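Local coordinates for protein prolyl endopeptidase (Myxococcus xanthus, PDB 2BKL) that probably cleaves oligopeptides after proline, and far less readily after alanine, as a serine peptidase of the prolyl oligopeptidase family, at residues K501-N504 / V505-D508; Y451-G455 / F456-M460. All coordinates share one frame; numbering follows the deposited sequence.

Contact 1: K501-N504 / V505-D508; sequences KKQN and VFDD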
ATOM      1  N   LYS A 501      15.419  -1.762 -15.314  1.00  6.87           N
ATOM      2  CA  LYS A 501      14.302  -2.261 -16.109  1.00  6.71           C
ATOM      3  C   LYS A 501      12.998  -1.554 -15.800  1.00  5.62           C
ATOM      4  O   LYS A 501      11.939  -1.994 -16.264  1.00  6.07           O
ATOM      5  CB  LYS A 501      14.101  -3.745 -15.892  1.00 10.43           C
ATOM      6  CG  LYS A 501      15.379  -4.552 -16.101  1.00 15.02           C
ATOM      7  CD  LYS A 501      15.711  -4.842 -17.495  1.00 20.11           C
ATOM      8  CE  LYS A 501      16.391  -6.231 -17.580  1.00 20.28           C
ATOM      9  NZ  LYS A 501      17.575  -6.360 -16.677  1.00 24.91           N
ATOM     10  N   LYS A 502      13.057  -0.438 -15.080  1.00  4.97           N
ATOM     11  CA  LYS A 502      11.826   0.296 -14.765  1.00  4.45           C
ATOM     12  C   LYS A 502      11.014   0.693 -15.991  1.00  5.52           C
ATOM     13  O   LYS A 502       9.772   0.698 -15.943  1.00  6.39           O
ATOM     14  CB  LYS A 502      12.142   1.520 -13.902  1.00  5.07           C
ATOM     15  CG  LYS A 502      10.926   2.286 -13.387  1.00  5.57           C
ATOM     16  CD  LYS A 502      10.077   1.439 -12.419  1.00  6.20           C
ATOM     17  CE  LYS A 502       8.964   2.253 -11.797  1.00  6.88           C
ATOM     18  NZ  LYS A 502       8.160   1.447 -10.815  1.00  5.60           N
ATOM     19  N   GLN A 503      11.695   1.004 -17.096  1.00  5.40           N
ATOM     20  CA  GLN A 503      11.007   1.399 -18.302  1.00  6.43           C
ATOM     21  C   GLN A 503      10.045   0.318 -18.778  1.00  4.68           C
ATOM     22  O   GLN A 503       9.051   0.616 -19.445  1.00  5.79           O
ATOM     23  CB  GLN A 503      11.985   1.772 -19.419  1.00  7.56           C
ATOM     24  CG  GLN A 503      11.361   2.231 -20.725  1.00  6.09           C
ATOM     25  CD  GLN A 503      10.498   3.443 -20.574  1.00  6.61           C
ATOM     26  OE1 GLN A 503      10.897   4.385 -19.884  1.00  6.60           O
ATOM     27  NE2 GLN A 503       9.361   3.490 -21.287  1.00  6.30           N
ATOM     28  N   ASN A 504      10.322  -0.956 -18.487  1.00  4.63           N
ATOM     29  CA  ASN A 504       9.374  -2.013 -18.861  1.00  4.96           C
ATOM     30  C   ASN A 504       7.979  -1.799 -18.266  1.00  4.75           C
ATOM     31  O   ASN A 504       6.976  -2.147 -18.872  1.00  5.23           O
ATOM     32  CB  ASN A 504       9.859  -3.366 -18.397  1.00  4.79           C
ATOM     33  CG  ASN A 504      11.069  -3.898 -19.166  1.00  6.12           C
ATOM     34  OD1 ASN A 504      11.351  -3.512 -20.299  1.00  8.02           O
ATOM     35  ND2 ASN A 504      11.780  -4.831 -18.545  1.00  7.24           N
ATOM     36  N   VAL A 505       7.896  -1.225 -17.067  1.00  4.10           N
ATOM     37  CA  VAL A 505       6.628  -0.983 -16.417  1.00  4.68           C
ATOM     38  C   VAL A 505       5.838   0.010 -17.255  1.00  4.32           C
ATOM     39  O   VAL A 505       4.640  -0.170 -17.508  1.00  4.62           O
ATOM     40  CB  VAL A 505       6.836  -0.374 -15.026  1.00  5.03           C
ATOM     41  CG1 VAL A 505       5.537  -0.103 -14.348  1.00  5.92           C
ATOM     42  CG2 VAL A 505       7.685  -1.297 -14.185  1.00  4.98           C
ATOM     43  N   PHE A 506       6.500   1.080 -17.666  1.00  4.86           N
ATOM     44  CA  PHE A 506       5.882   2.102 -18.464  1.00  4.69           C
ATOM     45  C   PHE A 506       5.479   1.570 -19.822  1.00  5.02           C
ATOM     46  O   PHE A 506       4.359   1.829 -20.284  1.00  5.24           O
ATOM     47  CB  PHE A 506       6.784   3.343 -18.575  1.00  5.38           C
ATOM     48  CG  PHE A 506       7.369   3.818 -17.245  1.00  4.83           C
ATOM     49  CD1 PHE A 506       6.647   3.733 -16.080  1.00  5.34           C
ATOM     50  CD2 PHE A 506       8.657   4.334 -17.188  1.00  5.87           C
ATOM     51  CE1 PHE A 506       7.175   4.179 -14.889  1.00  5.71           C
ATOM     52  CE2 PHE A 506       9.199   4.776 -15.967  1.00  6.82           C
ATOM     53  CZ  PHE A 506       8.453   4.706 -14.844  1.00  6.57           C
ATOM     54  N   ASP A 507       6.343   0.754 -20.417  1.00  4.77           N
ATOM     55  CA  ASP A 507       5.993   0.105 -21.688  1.00  5.17           C
ATOM     56  C   ASP A 507       4.770  -0.815 -21.560  1.00  5.39           C
ATOM     57  O   ASP A 507       3.892  -0.810 -22.416  1.00  6.14           O
ATOM     58  CB  ASP A 507       7.165  -0.643 -22.258  1.00  5.44           C
ATOM     59  CG  ASP A 507       8.290   0.245 -22.695  1.00  7.44           C
ATOM     60  OD1 ASP A 507       8.090   1.461 -22.940  1.00  9.29           O
ATOM     61  OD2 ASP A 507       9.409  -0.248 -22.822  1.00  9.29           O
ATOM     62  N   ASP A 508       4.681  -1.569 -20.473  1.00  5.16           N
ATOM     63  CA  ASP A 508       3.498  -2.378 -20.210  1.00  3.79           C
ATOM     64  C   ASP A 508       2.255  -1.516 -20.109  1.00  5.35           C
ATOM     65  O   ASP A 508       1.203  -1.908 -20.572  1.00  5.93           O
ATOM     66  CB  ASP A 508       3.650  -3.189 -18.922  1.00  5.09           C
ATOM     67  CG  ASP A 508       4.689  -4.276 -18.998  1.00  4.97           C
ATOM     68  OD1 ASP A 508       5.243  -4.587 -20.086  1.00  5.53           O
ATOM     69  OD2 ASP A 508       5.035  -4.845 -17.932  1.00  6.63           O
TER
HETATM   70  O   HOH W   1       9.919  -2.806 -22.659  1.00 14.60           O
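Gln503 and Asp507, one turn apart near the beginning of helix 503-518, are joined twice, through backbone and side chains. Asp507 N donates to Gln503 O at 2.9 Å, the usual helical bond. In addition, Gln503 NE2 gives a nearly straight bond of 2.9 Å to Asp507 OD1. The acceptor lies in the plane of the amide, yet the amide comes down on the carboxylate from above its plane (52° out of it). This reach depends on a bend in the glutamine: CG stands anti to the backbone N, and chi2 of 60° folds the amide round toward Asp507. The other end of that amide, OE1, lies at the edge of the Phe506 ring, 3.5 Å from CD2, and also accepts a bond from Gln545 NE2.

Asn504 joins the same network with both backbone and side chain. Its O accepts the next helical bond, from Asp508 N at 2.9 Å. A water donates both to its OD1 (2.8 Å) and to Asp507 OD2 (2.6 Å), while ND2 is held by Ala496 O.

Phe506 lies across the side chain of Lys502, with its CZ 3.8 Å from Lys502 CG. One ring face carries Lys502 O, centred 3.9 Å above its plane, and that same oxygen accepts a hydrogen bond from Val505 N. The ring continues onto helix 534-545 and meets Tyr593 edge-to-face.

Both oxygens of Asp507 are therefore engaged, one by an amide and one by water, which fixes the rotation of the carboxylate. Asp508 follows it, its OD1 hydrogen-bonded to Ser424 OG and salt-bridged to Arg484, and two acidic groups in the first turns of a helix are likely to be favoured by its dipole.

Contact 2: Y451-G455 / F456-M460; sequences YGYGG and FNVNM. With ZAH (N-[(benzyloxy)carbonyl]-L-alanyl-L-proline), chain C.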
ATOM      1  N   TYR A 451      -5.991   2.018 -14.529  1.00  4.81           N
ATOM      2  CA  TYR A 451      -5.240   2.114 -13.286  1.00  4.84           C
ATOM      3  C   TYR A 451      -4.063   1.135 -13.295  1.00  5.55           C
ATOM      4  O   TYR A 451      -4.169  -0.004 -13.766  1.00  5.84           O
ATOM      5  CB  TYR A 451      -6.191   1.754 -12.140  1.00  6.41           C
ATOM      6  CG  TYR A 451      -5.645   1.718 -10.734  1.00  6.92           C
ATOM      7  CD1 TYR A 451      -4.956   2.788 -10.228  1.00 11.17           C
ATOM      8  CD2 TYR A 451      -5.942   0.663  -9.884  1.00 13.56           C
ATOM      9  CE1 TYR A 451      -4.491   2.798  -8.903  1.00 11.01           C
ATOM     10  CE2 TYR A 451      -5.500   0.659  -8.562  1.00 14.23           C
ATOM     11  CZ  TYR A 451      -4.727   1.725  -8.114  1.00 12.81           C
ATOM     12  OH  TYR A 451      -4.223   1.788  -6.808  1.00 19.36           O
ATOM     13  N   GLY A 452      -2.949   1.576 -12.733  1.00  5.24           N
ATOM     14  CA  GLY A 452      -1.790   0.727 -12.562  1.00  5.90           C
ATOM     15  C   GLY A 452      -0.901   1.221 -11.439  1.00  5.95           C
ATOM     16  O   GLY A 452      -1.100   2.297 -10.903  1.00  6.44           O
ATOM     17  N   TYR A 453       0.066   0.387 -11.066  1.00  4.77           N
ATOM     18  CA  TYR A 453       1.058   0.739 -10.052  1.00  4.27           C
ATOM     19  C   TYR A 453       2.424   0.344 -10.580  1.00  6.17           C
ATOM     20  O   TYR A 453       3.131   1.190 -11.103  1.00  6.84           O
ATOM     21  CB  TYR A 453       0.713   0.089  -8.718  1.00  4.30           C
ATOM     22  CG  TYR A 453       1.607   0.460  -7.547  1.00  5.42           C
ATOM     23  CD1 TYR A 453       1.449   1.655  -6.877  1.00  5.82           C
ATOM     24  CD2 TYR A 453       2.575  -0.400  -7.080  1.00  5.70           C
ATOM     25  CE1 TYR A 453       2.232   1.957  -5.772  1.00  5.99           C
ATOM     26  CE2 TYR A 453       3.383  -0.089  -5.988  1.00  5.51           C
ATOM     27  CZ  TYR A 453       3.210   1.087  -5.353  1.00  5.55           C
ATOM     28  OH  TYR A 453       3.993   1.370  -4.247  1.00  7.86           O
ATOM     29  N   GLY A 454       2.776  -0.934 -10.519  1.00  4.72           N
ATOM     30  CA  GLY A 454       3.961  -1.448 -11.191  1.00  4.42           C
ATOM     31  C   GLY A 454       5.232  -1.250 -10.400  1.00  4.17           C
ATOM     32  O   GLY A 454       6.081  -0.455 -10.769  1.00  6.36           O
ATOM     33  N   GLY A 455       5.358  -1.977  -9.319  1.00  4.66           N
ATOM     34  CA  GLY A 455       6.508  -1.820  -8.463  1.00  5.10           C
ATOM     35  C   GLY A 455       6.341  -2.451  -7.118  1.00  4.79           C
ATOM     36  O   GLY A 455       5.243  -2.800  -6.670  1.00  5.36           O
ATOM     37  N   PHE A 456       7.480  -2.623  -6.457  1.00  4.78           N
ATOM     38  CA  PHE A 456       7.561  -2.986  -5.060  1.00  4.68           C
ATOM     39  C   PHE A 456       6.922  -4.334  -4.717  1.00  5.68           C
ATOM     40  O   PHE A 456       6.528  -4.562  -3.582  1.00  6.63           O
ATOM     41  CB  PHE A 456       7.000  -1.851  -4.183  1.00  5.31           C
ATOM     42  CG  PHE A 456       7.766  -0.582  -4.328  1.00  4.05           C
ATOM     43  CD1 PHE A 456       7.473   0.341  -5.321  1.00  5.73           C
ATOM     44  CD2 PHE A 456       8.894  -0.342  -3.497  1.00  5.24           C
ATOM     45  CE1 PHE A 456       8.263   1.480  -5.482  1.00  5.13           C
ATOM     46  CE2 PHE A 456       9.655   0.799  -3.641  1.00  6.01           C
ATOM     47  CZ  PHE A 456       9.347   1.717  -4.624  1.00  6.64           C
ATOM     48  N   ASN A 457       6.822  -5.238  -5.699  1.00  4.50           N
ATOM     49  CA  ASN A 457       6.242  -6.559  -5.478  1.00  6.65           C
ATOM     50  C   ASN A 457       4.766  -6.502  -5.096  1.00  6.80           C
ATOM     51  O   ASN A 457       4.206  -7.474  -4.591  1.00  8.52           O
ATOM     52  CB  ASN A 457       7.070  -7.321  -4.438  1.00  8.11           C
ATOM     53  CG  ASN A 457       7.069  -8.800  -4.646  1.00 10.79           C
ATOM     54  OD1 ASN A 457       7.195  -9.301  -5.774  1.00 13.03           O
ATOM     55  ND2 ASN A 457       6.922  -9.538  -3.544  1.00 14.47           N
ATOM     56  N   VAL A 458       4.108  -5.378  -5.369  1.00  5.52           N
ATOM     57  CA  VAL A 458       2.707  -5.171  -5.047  1.00  6.56           C
ATOM     58  C   VAL A 458       1.837  -5.745  -6.143  1.00  7.97           C
ATOM     59  O   VAL A 458       2.091  -5.523  -7.326  1.00  9.09           O
ATOM     60  CB  VAL A 458       2.421  -3.661  -4.867  1.00  7.92           C
ATOM     61  CG1 VAL A 458       0.927  -3.367  -4.723  1.00  9.26           C
ATOM     62  CG2 VAL A 458       3.146  -3.156  -3.647  1.00  8.65           C
ATOM     63  N   ASN A 459       0.825  -6.498  -5.762  1.00  6.45           N
ATOM     64  CA  ASN A 459      -0.087  -7.094  -6.723  1.00  6.60           C
ATOM     65  C   ASN A 459      -1.373  -6.316  -6.847  1.00  7.49           C
ATOM     66  O   ASN A 459      -1.917  -5.824  -5.850  1.00  9.25           O
ATOM     67  CB  ASN A 459      -0.412  -8.517  -6.325  1.00  6.98           C
ATOM     68  CG  ASN A 459       0.823  -9.324  -6.153  1.00  6.59           C
ATOM     69  OD1 ASN A 459       1.680  -9.301  -7.005  1.00  9.15           O
ATOM     70  ND2 ASN A 459       0.957  -9.977  -5.010  1.00  9.92           N
ATOM     71  N   MET A 460      -1.851  -6.156  -8.077  1.00  6.85           N
ATOM     72  CA  MET A 460      -3.164  -5.561  -8.313  1.00  7.40           C
ATOM     73  C   MET A 460      -4.191  -6.661  -8.274  1.00  8.01           C
ATOM     74  O   MET A 460      -4.184  -7.542  -9.093  1.00 11.05           O
ATOM     75  CB  MET A 460      -3.225  -4.795  -9.654  1.00  7.58           C
ATOM     76  CG  MET A 460      -2.124  -3.792  -9.865  1.00 10.89           C
ATOM     77  SD  MET A 460      -2.225  -2.381  -8.762  1.00 17.23           S
ATOM     78  CE  MET A 460      -1.469  -2.710  -7.789  1.00 10.38           C
TER
HETATM   79  C1  ZAH C1533       4.170   4.856  -2.772  1.00 16.72           C
HETATM   80  O2  ZAH C1533       4.259   3.985  -3.876  1.00 12.44           O
HETATM   81  C3  ZAH C1533       5.492   4.961  -1.976  1.00 12.82           C
HETATM   82  C4  ZAH C1533       6.623   5.551  -2.824  1.00 11.77           C
HETATM   83  C5  ZAH C1533       7.348   4.372  -3.460  1.00  9.40           C
HETATM   84  C6  ZAH C1533       7.095   3.176  -2.580  1.00  9.32           C
HETATM   85  N7  ZAH C1533       6.098   3.655  -1.631  1.00 10.44           N
HETATM   86  C8  ZAH C1533       5.687   2.929  -0.594  1.00 11.61           C
HETATM   87  O9  ZAH C1533       4.833   3.484   0.247  1.00 12.23           O
HETATM   88  C10 ZAH C1533       6.387   1.613  -0.192  1.00  9.52           C
HETATM   89  C11 ZAH C1533       5.706   0.556  -1.062  1.00 10.36           C
HETATM   90  N14 ZAH C1533       6.169   1.284   1.194  1.00 12.44           N
HETATM   91  C15 ZAH C1533       6.794   1.922   2.155  1.00 13.25           C
HETATM   92  O16 ZAH C1533       7.709   2.821   1.898  1.00 10.27           O
HETATM   93  O17 ZAH C1533       6.478   1.579   3.510  1.00 17.86           O
HETATM   94  C18 ZAH C1533       7.093   2.442   4.500  1.00 22.51           C
HETATM   95  C19 ZAH C1533       6.501   2.225   5.897  1.00 25.48           C
HETATM   96  C20 ZAH C1533       6.696   0.996   6.539  1.00 27.08           C
HETATM   97  C21 ZAH C1533       6.152   0.781   7.806  1.00 27.90           C
HETATM   98  C22 ZAH C1533       5.437   1.803   8.436  1.00 28.90           C
HETATM   99  C23 ZAH C1533       5.261   3.041   7.810  1.00 27.53           C
HETATM  100  C24 ZAH C1533       5.792   3.249   6.537  1.00 28.07           C
HETATM  101  O   HOH W   2       2.539  -3.369  -9.046  1.00  9.02           O
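Tyr453 meets Val458 and Met460 across a tight reversal of the chain, and these three side chains form its apolar centre. Val458 crosses the tyrosine at about a right angle, its CB 3.9 Å from Tyr453 CE2. Farther along the chain, Met460 SD lies 3.8 Å from Tyr453 CB and makes an oblique Met-aromatic contact with the Tyr451 ring, 5.1 Å from its centroid.

Phe456 extends this apolar surface into the ligand pocket. One face of its ring receives the proline ring of the bound benzyloxycarbonyl-Ala-Pro, with Phe456 CZ 3.4 Å from ligand C6, offset toward the rim. Chi1 of -62° sets the phenyl beside its own backbone N, within reach of the ligand. Cutting this side chain back to alanine would probably open a gap beneath the proline ring and deprive it of an apolar wall. Such a wall fits the proline-specific S1 pocket of this family. Trp249 and Tyr578 meet the Phe456 ring edge-to-face, and Trp574 lies against it with its plane at about 85°.

Toward the polar edge, Tyr453 OH donates to ligand O2 at 2.7 Å, reached close to the ring plane. Asn534 N also bonds the ligand, an arrangement consistent with the oxyanion hole of prolyl oligopeptidases. The reversal itself is a type I' turn, closed by Val458 N to Gly455 O at 3.1 Å. A water also joins the two arms, accepting from Gly455 N and donating to Val458 O (2.8 Å). The backbone angles of Gly455 would jam any side chain against the preceding carbonyl.

The loop follows strand 448-451; the side chains of Tyr451, at the end of that strand, and Met460, beyond the turn, touch strand 477-481, while Tyr453 and Phe456 reach Asn534 at the start of helix 534-545.

In the fold
Contact 2 comes first along the chain, in the loop after strand 448-451; helix 469-473, strand 477-481 and helix 491-495 follow before contact 1, at the approach to and first turn of helix 503-518. Both belong to the alpha/beta-hydrolase part of the enzyme, whose mixed sheet includes both strands, and their centres lie 12 Å apart. They meet directly: Lys502 NZ lies 2.8 Å from Gly454 O, and Val505 CG1 packs on the same oxygen. Asn534, next to the probable nucleophile Ser533, bonds both Lys502 NZ and Gly454 O. Contact 1 is thus placed to act as a second shell, consistent with steadying the glycine-rich loop that presents Tyr453 and Phe456 to the ligand.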